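Local coordinates for mandelate racemase/muconate lactonizing protein (PDB 3V5C), which probably acts as a magnesium-dependent galacturonate dehydratase of the enolase superfamily, a lyase that removes water from the sugar acid, at residues A30-R35 and L135-L140. The protein carries 1 engineered substitution. Residues are numbered along the deposited sequence; the frame is centred on the assembly and turned at random.
Sequences AGANGR and LYFDDL
The capping-domain loop that follows strand 14-30 packs here on the loop leaving barrel strand 126-135, where Ala30, Gly31, Ala32 and Asn33 run along Tyr136, Phe137 and Asp138. One direct backbone hydrogen bond joins the two loops: Phe137 N gives its hydrogen to Ala32 O at 2.9 Å, nearly straight at 162°. Next to it the carboxylate of Asp138 reaches back to the main chain, OD1 taking the N-H of Gly31 at 2.8 Å in a more bent bond (132°). A water accepts from Ala32 N and donates to Phe137 O, adding a bridge between the backbones. In enolase-superfamily enzymes the active site lies between the capping domain and the C-terminal ends of the barrel strands, and this contact spans that junction, the Asn33 side chain being about 12 Å from the bound magnesium. The Tyr136 ring has Ala30 CB over one face, 4.1 Å from CG, and Ala32 O near its plane at the edge. Its hydroxyl shares a second water with Asn33 ND2. Asn33 CG sits between its own backbone N and carbonyl carbon (chi1 70°), which lets OD1 accept from Arg35 N at 2.9 Å in an Asx turn while ND2 meets that water. Phe137, centre of an inverse gamma turn, presents a ring face to Asn33 CA, a CH-pi contact 3.9 Å from the centroid. Beside it, Ala32 CB lies 4.1 Å from Leu140 CD1. Lys170 of the neighbouring barrel strand touches Asn33, Tyr136 and Phe137, while His39 meets the Tyr136 ring edge-to-face.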
loop_
_atom_site.group_PDB
_atom_site.type_symbol
_atom_site.label_atom_id
_atom_site.label_comp_id
_atom_site.label_asym_id
_atom_site.label_seq_id
_atom_site.Cartn_x
_atom_site.Cartn_y
_atom_site.Cartn_z
ATOM N N ALA A 30 -2.112 -12.714 11.145
ATOM C CA ALA A 30 -2.519 -12.987 9.770
ATOM C C ALA A 30 -2.111 -14.392 9.357
ATOM O O ALA A 30 -0.954 -14.788 9.517
ATOM C CB ALA A 30 -1.900 -11.953 8.818
ATOM N N GLY A 31 -3.074 -15.152 8.852
ATOM C CA GLY A 31 -2.832 -16.524 8.438
ATOM C C GLY A 31 -2.123 -16.642 7.104
ATOM O O GLY A 31 -1.446 -15.708 6.662
ATOM N N ALA A 32 -2.265 -17.815 6.490
ATOM C CA ALA A 32 -1.685 -18.087 5.186
ATOM C C ALA A 32 -2.399 -17.308 4.091
ATOM O O ALA A 32 -3.479 -16.756 4.301
ATOM C CB ALA A 32 -1.748 -19.590 4.890
ATOM N N ASN A 33 -1.772 -17.245 2.916
ATOM C CA ASN A 33 -2.470 -16.799 1.715
ATOM C C ASN A 33 -2.367 -17.874 0.644
ATOM O O ASN A 33 -1.909 -18.981 0.922
ATOM C CB ASN A 33 -1.986 -15.427 1.217
ATOM C CG ASN A 33 -0.580 -15.461 0.641
ATOM O OD1 ASN A 33 -0.046 -16.521 0.335
ATOM N ND2 ASN A 33 0.034 -14.277 0.501
ATOM N N GLY A 34 -2.815 -17.553 -0.564
ATOM C CA GLY A 34 -2.844 -18.534 -1.635
ATOM C C GLY A 34 -1.538 -19.292 -1.867
ATOM O O GLY A 34 -1.557 -20.471 -2.249
ATOM N N ARG A 35 -0.406 -18.618 -1.660
ATOM C CA ARG A 35 0.896 -19.180 -2.031
ATOM C C ARG A 35 1.838 -19.531 -0.892
ATOM O O ARG A 35 2.684 -20.408 -1.054
ATOM C CB ARG A 35 1.631 -18.243 -2.995
ATOM C CG ARG A 35 1.865 -16.862 -2.428
ATOM C CD ARG A 35 2.674 -16.010 -3.405
ATOM N NE ARG A 35 4.012 -16.558 -3.597
ATOM C CZ ARG A 35 5.069 -16.242 -2.851
ATOM N NH1 ARG A 35 6.245 -16.790 -3.103
ATOM N NH2 ARG A 35 4.956 -15.371 -1.850
ATOM N N LEU A 135 -7.918 -9.950 5.830
ATOM C CA LEU A 135 -8.730 -11.174 5.810
ATOM C C LEU A 135 -8.000 -12.341 5.114
ATOM O O LEU A 135 -8.312 -12.694 3.985
ATOM C CB LEU A 135 -10.098 -10.876 5.193
ATOM C CG LEU A 135 -10.921 -9.819 5.933
ATOM C CD1 LEU A 135 -12.227 -9.480 5.185
ATOM C CD2 LEU A 135 -11.221 -10.283 7.342
ATOM N N TYR A 136 -7.004 -12.893 5.809
ATOM C CA TYR A 136 -6.184 -14.004 5.345
ATOM C C TYR A 136 -6.898 -15.357 5.524
ATOM O O TYR A 136 -8.091 -15.378 5.830
ATOM C CB TYR A 136 -4.795 -13.958 6.025
ATOM C CG TYR A 136 -3.885 -12.959 5.320
ATOM C CD1 TYR A 136 -4.224 -11.608 5.266
ATOM C CD2 TYR A 136 -2.732 -13.377 4.664
ATOM C CE1 TYR A 136 -3.434 -10.695 4.578
ATOM C CE2 TYR A 136 -1.935 -12.464 3.977
ATOM C CZ TYR A 136 -2.294 -11.136 3.947
ATOM O OH TYR A 136 -1.502 -10.248 3.248
ATOM N N PHE A 137 -6.193 -16.464 5.295
ATOM C CA PHE A 137 -6.790 -17.798 5.409
ATOM C C PHE A 137 -6.832 -18.209 6.873
ATOM O O PHE A 137 -6.219 -19.208 7.274
ATOM C CB PHE A 137 -5.963 -18.839 4.660
ATOM C CG PHE A 137 -5.947 -18.688 3.149
ATOM C CD1 PHE A 137 -6.772 -17.777 2.472
ATOM C CD2 PHE A 137 -5.132 -19.523 2.400
ATOM C CE1 PHE A 137 -6.725 -17.683 1.060
ATOM C CE2 PHE A 137 -5.091 -19.442 1.011
ATOM C CZ PHE A 137 -5.885 -18.532 0.340
ATOM N N ASP A 138 -7.566 -17.446 7.669
ATOM C CA ASP A 138 -7.525 -17.600 9.119
ATOM C C ASP A 138 -8.428 -18.729 9.604
ATOM O O ASP A 138 -8.562 -18.964 10.817
ATOM C CB ASP A 138 -7.931 -16.282 9.750
ATOM C CG ASP A 138 -6.997 -15.152 9.343
ATOM O OD1 ASP A 138 -5.765 -15.327 9.510
ATOM O OD2 ASP A 138 -7.493 -14.112 8.869
ATOM N N ASP A 139 -9.013 -19.419 8.634
ATOM C CA ASP A 139 -10.009 -20.466 8.849
ATOM C C ASP A 139 -9.477 -21.865 8.590
ATOM O O ASP A 139 -10.254 -22.817 8.625
ATOM C CB ASP A 139 -11.144 -20.250 7.862
ATOM C CG ASP A 139 -10.651 -20.258 6.422
ATOM O OD1 ASP A 139 -9.843 -19.380 6.083
ATOM O OD2 ASP A 139 -11.043 -21.149 5.644
ATOM N N LEU A 140 -8.188 -22.009 8.295
ATOM C CA LEU A 140 -7.696 -23.288 7.786
ATOM C C LEU A 140 -7.697 -24.406 8.832
ATOM O O LEU A 140 -7.688 -25.582 8.465
ATOM C CB LEU A 140 -6.312 -23.143 7.156
ATOM C CG LEU A 140 -6.239 -22.331 5.862
ATOM C CD1 LEU A 140 -4.810 -22.318 5.369
ATOM C CD2 LEU A 140 -7.153 -22.931 4.813
HETATM O O HOH W 1 -3.534 -19.891 7.993
HETATM O O HOH W 2 -0.250 -11.343 1.038
#